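Local structure of kelch domain-containing protein (Colletotrichum graminicola M1.001, 5C86) at residues M169-S183 / R215-M228. The protein probably oxidises alcohols as a copper-dependent fungal oxidase of the AA5 (galactose oxidase and glyoxal oxidase) family. Residues are numbered along the deposited sequence; the frame is centred on the assembly and turned at random. Where two conformers were deposited one is given.
Sequences MQRGMFPDSHAWLWS and RGTDEDSMCGVSVM
Trp180 and Trp182 reach from the innermost strand region of one Kelch propeller blade onto residues 215-228, which lead into the next blade, making a buried contact between blades. Strands 181-183 and 225-228 run nearly parallel with axes 8.5 Å apart, so side chains rather than backbone hydrogen bonds join them. NE1 of Trp182 donates within its ring plane to Ser226 OG at 2.9 Å, while the Met228 backbone N lies over a face of the same indole. Met228 CB makes a CH-pi contact with the six-membered ring, 4.0 Å from its centroid. Trp180 inserts its benzo edge between Ser221 and Arg215: CZ2 comes within 3.3 Å of Ser221 O near the ring plane, and CZ3 lies over a face of the Arg215 guanidinium, the planes inclined by 46°. That guanidinium grips Asp218 OD2 side-on through NE and NH2, which fixes its rotation. One water accepts from Trp180 NE1 and Cys223 N and donates to His178 O, bridging the two segments beside the indole. At the other end of the contact, Asp220 OD2 accepts from the backbone N of Gln170 in an almost straight bond (3.0 Å, 172°) and from a water held by Arg171 NH1; its other oxygen, OD1, binds Lys196 N. Met222, with CG anti to its backbone N (chi1 180°) and the chain then folded back, brings CE to 3.4 Å from both Phe174 O and Ser177 O, and its SD to the edge of the His178 imidazole. His178 NE2 bonds to Tyr245 OH, and its side chain lies beside Tyr120 and His423, which bind copper in this protein, though the metal is absent from this apo model. The bridging water thus ties Trp180 to the His178 backbone, while the Met222 thioether separately meets the imidazole, so the contact borders what is probably the second shell of the copper site.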
# COMPACT_ATOMS: atom_id res chain seq x y z
N MET A 169 1.02 -18.40 10.38
CA MET A 169 2.44 -18.65 10.61
C MET A 169 2.63 -19.69 11.74
O MET A 169 1.74 -19.91 12.55
CB MET A 169 3.11 -17.38 11.09
CG MET A 169 2.94 -16.23 10.12
SD MET A 169 4.46 -15.37 9.85
CE MET A 169 5.33 -15.35 11.42
N GLN A 170 3.85 -20.21 11.80
CA GLN A 170 4.15 -21.27 12.76
C GLN A 170 4.25 -20.76 14.20
O GLN A 170 3.92 -21.49 15.10
CB GLN A 170 5.47 -21.96 12.34
CG GLN A 170 5.45 -22.90 11.15
CD GLN A 170 6.74 -23.73 10.99
OE1 GLN A 170 7.50 -23.93 11.93
NE2 GLN A 170 6.97 -24.22 9.78
N ARG A 171 4.66 -19.52 14.41
CA ARG A 171 5.05 -18.99 15.71
C ARG A 171 4.54 -17.57 15.89
O ARG A 171 4.33 -16.82 14.91
CB ARG A 171 6.60 -18.86 15.82
CG ARG A 171 7.39 -20.12 15.49
CD ARG A 171 8.88 -19.75 15.36
NE ARG A 171 9.77 -20.77 14.81
CZ ARG A 171 9.90 -21.11 13.52
NH1 ARG A 171 9.19 -20.57 12.51
NH2 ARG A 171 10.80 -22.04 13.23
N GLY A 172 4.50 -17.17 17.15
CA GLY A 172 4.43 -15.78 17.56
C GLY A 172 3.00 -15.26 17.62
O GLY A 172 2.02 -15.97 17.36
N MET A 173 2.94 -14.00 18.01
CA MET A 173 1.69 -13.24 18.13
C MET A 173 1.04 -12.98 16.80
O MET A 173 1.71 -12.89 15.76
CB MET A 173 1.96 -11.86 18.77
CG MET A 173 2.54 -12.04 20.13
SD MET A 173 3.62 -10.67 20.51
CE MET A 173 2.70 -9.21 19.97
N PHE A 174 -0.27 -12.86 16.83
CA PHE A 174 -1.10 -12.51 15.67
C PHE A 174 -0.65 -13.28 14.42
O PHE A 174 -0.42 -12.65 13.36
CB PHE A 174 -1.04 -11.00 15.42
CG PHE A 174 -1.29 -10.17 16.69
CD1 PHE A 174 -2.36 -10.45 17.50
CD2 PHE A 174 -0.42 -9.17 17.03
CE1 PHE A 174 -2.55 -9.69 18.67
CE2 PHE A 174 -0.64 -8.38 18.15
CZ PHE A 174 -1.70 -8.65 18.96
N PRO A 175 -0.46 -14.61 14.49
CA PRO A 175 0.10 -15.32 13.38
C PRO A 175 -0.77 -15.40 12.09
O PRO A 175 -0.25 -15.85 11.02
CB PRO A 175 0.42 -16.73 13.97
CG PRO A 175 -0.72 -16.91 14.93
CD PRO A 175 -0.83 -15.56 15.60
N ASP A 176 -2.03 -15.02 12.21
CA ASP A 176 -2.98 -14.96 11.13
C ASP A 176 -3.10 -13.56 10.55
O ASP A 176 -4.02 -13.31 9.76
CB ASP A 176 -4.33 -15.38 11.69
CG ASP A 176 -4.83 -14.46 12.83
OD1 ASP A 176 -4.07 -13.59 13.44
OD2 ASP A 176 -6.04 -14.63 13.18
N SER A 177 -2.24 -12.63 10.93
CA SER A 177 -2.50 -11.20 10.65
C SER A 177 -1.52 -10.66 9.58
O SER A 177 -0.47 -11.31 9.28
CB SER A 177 -2.37 -10.44 11.94
OG SER A 177 -3.42 -10.95 12.80
N HIS A 178 -1.83 -9.48 9.06
CA HIS A 178 -1.02 -8.78 8.07
C HIS A 178 -0.68 -9.68 6.87
O HIS A 178 0.45 -9.62 6.36
CB HIS A 178 0.24 -8.17 8.66
CG HIS A 178 0.03 -7.38 9.90
ND1 HIS A 178 -0.96 -6.46 10.08
CD2 HIS A 178 0.72 -7.43 11.05
CE1 HIS A 178 -0.82 -5.89 11.25
NE2 HIS A 178 0.15 -6.51 11.90
N ALA A 179 -1.62 -10.47 6.41
CA ALA A 179 -1.36 -11.27 5.22
C ALA A 179 -0.95 -10.40 4.01
O ALA A 179 -1.46 -9.24 3.83
CB ALA A 179 -2.56 -12.10 4.86
N TRP A 180 -0.05 -10.95 3.20
CA TRP A 180 0.43 -10.26 1.98
C TRP A 180 -0.59 -10.59 0.84
O TRP A 180 -0.31 -11.40 0.00
CB TRP A 180 1.82 -10.71 1.63
CG TRP A 180 2.88 -10.56 2.64
CD1 TRP A 180 2.79 -10.06 3.90
CD2 TRP A 180 4.19 -11.05 2.51
NE1 TRP A 180 3.99 -10.11 4.54
CE2 TRP A 180 4.89 -10.76 3.71
CE3 TRP A 180 4.89 -11.68 1.47
CZ2 TRP A 180 6.26 -11.06 3.87
CZ3 TRP A 180 6.22 -11.97 1.65
CH2 TRP A 180 6.89 -11.70 2.81
N LEU A 181 -1.72 -9.95 0.84
CA LEU A 181 -2.79 -10.23 -0.13
C LEU A 181 -2.63 -9.45 -1.44
O LEU A 181 -2.38 -8.22 -1.46
CB LEU A 181 -4.10 -9.86 0.44
CG LEU A 181 -4.55 -10.51 1.77
CD1 LEU A 181 -5.95 -10.07 2.14
CD2 LEU A 181 -4.46 -12.01 1.67
N TRP A 182 -2.66 -10.20 -2.52
CA TRP A 182 -2.57 -9.62 -3.87
C TRP A 182 -3.74 -10.12 -4.72
O TRP A 182 -3.72 -11.28 -5.08
CB TRP A 182 -1.20 -9.91 -4.51
CG TRP A 182 -0.16 -9.17 -3.82
CD1 TRP A 182 0.73 -9.62 -2.89
CD2 TRP A 182 -0.00 -7.75 -3.87
NE1 TRP A 182 1.45 -8.56 -2.37
CE2 TRP A 182 1.04 -7.41 -2.96
CE3 TRP A 182 -0.66 -6.75 -4.55
CZ2 TRP A 182 1.38 -6.10 -2.71
CZ3 TRP A 182 -0.32 -5.47 -4.34
CH2 TRP A 182 0.69 -5.14 -3.40
N SER A 183 -4.63 -9.22 -5.06
CA SER A 183 -5.73 -9.58 -5.94
C SER A 183 -5.27 -9.88 -7.34
O SER A 183 -4.31 -9.27 -7.88
CB SER A 183 -6.73 -8.48 -6.00
OG SER A 183 -7.30 -8.27 -4.74
N ARG A 215 7.31 -20.08 -0.50
CA ARG A 215 8.06 -18.93 -0.96
C ARG A 215 9.55 -19.25 -1.01
O ARG A 215 10.35 -18.86 -0.18
CB ARG A 215 7.75 -17.68 -0.10
CG ARG A 215 8.33 -16.40 -0.68
CD ARG A 215 7.89 -15.09 0.02
NE ARG A 215 8.17 -15.15 1.44
CZ ARG A 215 7.32 -15.60 2.37
NH1 ARG A 215 6.05 -15.76 2.14
NH2 ARG A 215 7.78 -15.82 3.60
N GLY A 216 9.92 -20.05 -2.00
CA GLY A 216 11.32 -20.50 -2.09
C GLY A 216 11.80 -21.19 -0.84
O GLY A 216 11.07 -21.99 -0.29
N THR A 217 13.01 -20.86 -0.40
CA THR A 217 13.50 -21.35 0.87
C THR A 217 13.35 -20.31 1.97
O THR A 217 13.98 -20.39 2.99
CB THR A 217 15.01 -21.68 0.80
OG1 THR A 217 15.72 -20.50 0.34
CG2 THR A 217 15.15 -22.86 -0.14
N ASP A 218 12.50 -19.29 1.76
CA ASP A 218 12.30 -18.28 2.83
C ASP A 218 11.64 -18.89 4.05
O ASP A 218 10.94 -19.96 4.01
CB ASP A 218 11.41 -17.14 2.28
CG ASP A 218 11.55 -15.82 3.03
OD1 ASP A 218 12.56 -15.64 3.76
OD2 ASP A 218 10.63 -14.93 2.83
N GLU A 219 11.90 -18.23 5.16
CA GLU A 219 11.22 -18.53 6.42
C GLU A 219 9.94 -17.66 6.55
O GLU A 219 9.72 -16.72 5.80
CB GLU A 219 12.14 -18.29 7.64
CG GLU A 219 13.42 -19.14 7.76
CD GLU A 219 13.20 -20.63 7.59
OE1 GLU A 219 12.13 -21.18 7.98
OE2 GLU A 219 14.12 -21.27 7.05
N ASP A 220 9.13 -17.96 7.52
CA ASP A 220 8.01 -17.10 7.86
C ASP A 220 8.55 -15.66 8.13
O ASP A 220 9.65 -15.46 8.69
CB ASP A 220 7.39 -17.56 9.14
CG ASP A 220 6.61 -18.86 8.99
OD1 ASP A 220 6.28 -19.31 7.87
OD2 ASP A 220 6.20 -19.40 10.05
N SER A 221 7.78 -14.64 7.65
CA SER A 221 8.33 -13.29 7.50
C SER A 221 7.27 -12.27 7.88
O SER A 221 6.95 -11.35 7.12
CB SER A 221 8.71 -13.08 6.02
OG SER A 221 9.83 -13.86 5.64
N MET A 222 6.86 -12.29 9.14
CA MET A 222 5.86 -11.38 9.63
C MET A 222 6.39 -9.96 9.54
O MET A 222 7.53 -9.73 9.94
CB MET A 222 5.51 -11.70 11.06
CG MET A 222 4.45 -10.77 11.69
SD MET A 222 2.86 -10.69 10.84
CE MET A 222 2.20 -12.31 11.16
N CYS A 223 5.56 -9.06 9.02
CA CYS A 223 5.90 -7.65 8.85
C CYS A 223 7.11 -7.45 8.00
O CYS A 223 7.84 -6.46 8.14
CB CYS A 223 5.99 -6.90 10.17
SG CYS A 223 4.36 -6.97 11.03
N GLY A 224 7.33 -8.43 7.09
CA GLY A 224 8.03 -8.21 5.82
C GLY A 224 7.11 -7.40 4.95
O GLY A 224 5.99 -7.09 5.34
N VAL A 225 7.60 -6.97 3.80
CA VAL A 225 6.86 -6.12 2.88
C VAL A 225 6.77 -6.77 1.52
O VAL A 225 7.64 -7.59 1.13
CB VAL A 225 7.47 -4.73 2.78
CG1 VAL A 225 7.31 -3.98 4.07
CG2 VAL A 225 8.91 -4.75 2.39
N SER A 226 5.79 -6.39 0.76
CA SER A 226 5.60 -6.89 -0.61
C SER A 226 4.91 -5.89 -1.46
O SER A 226 4.11 -5.07 -0.94
CB SER A 226 4.84 -8.21 -0.65
OG SER A 226 3.46 -8.12 -0.32
N VAL A 227 5.18 -5.88 -2.77
CA VAL A 227 4.55 -4.96 -3.68
C VAL A 227 4.53 -5.52 -5.08
O VAL A 227 5.53 -5.99 -5.57
CB VAL A 227 5.11 -3.53 -3.67
CG1 VAL A 227 6.55 -3.57 -4.08
CG2 VAL A 227 4.31 -2.62 -4.56
N MET A 228 3.38 -5.35 -5.76
CA MET A 228 3.21 -5.73 -7.11
C MET A 228 3.71 -4.59 -7.98
O MET A 228 3.01 -3.65 -8.26
CB MET A 228 1.76 -6.03 -7.39
CG MET A 228 1.55 -6.63 -8.78
SD MET A 228 -0.14 -7.10 -9.12
CE MET A 228 -0.19 -8.62 -8.20
O HOH W 1 9.92 -20.18 9.39
O HOH W 2 7.19 -18.75 12.41
O HOH W 3 3.22 -9.14 7.21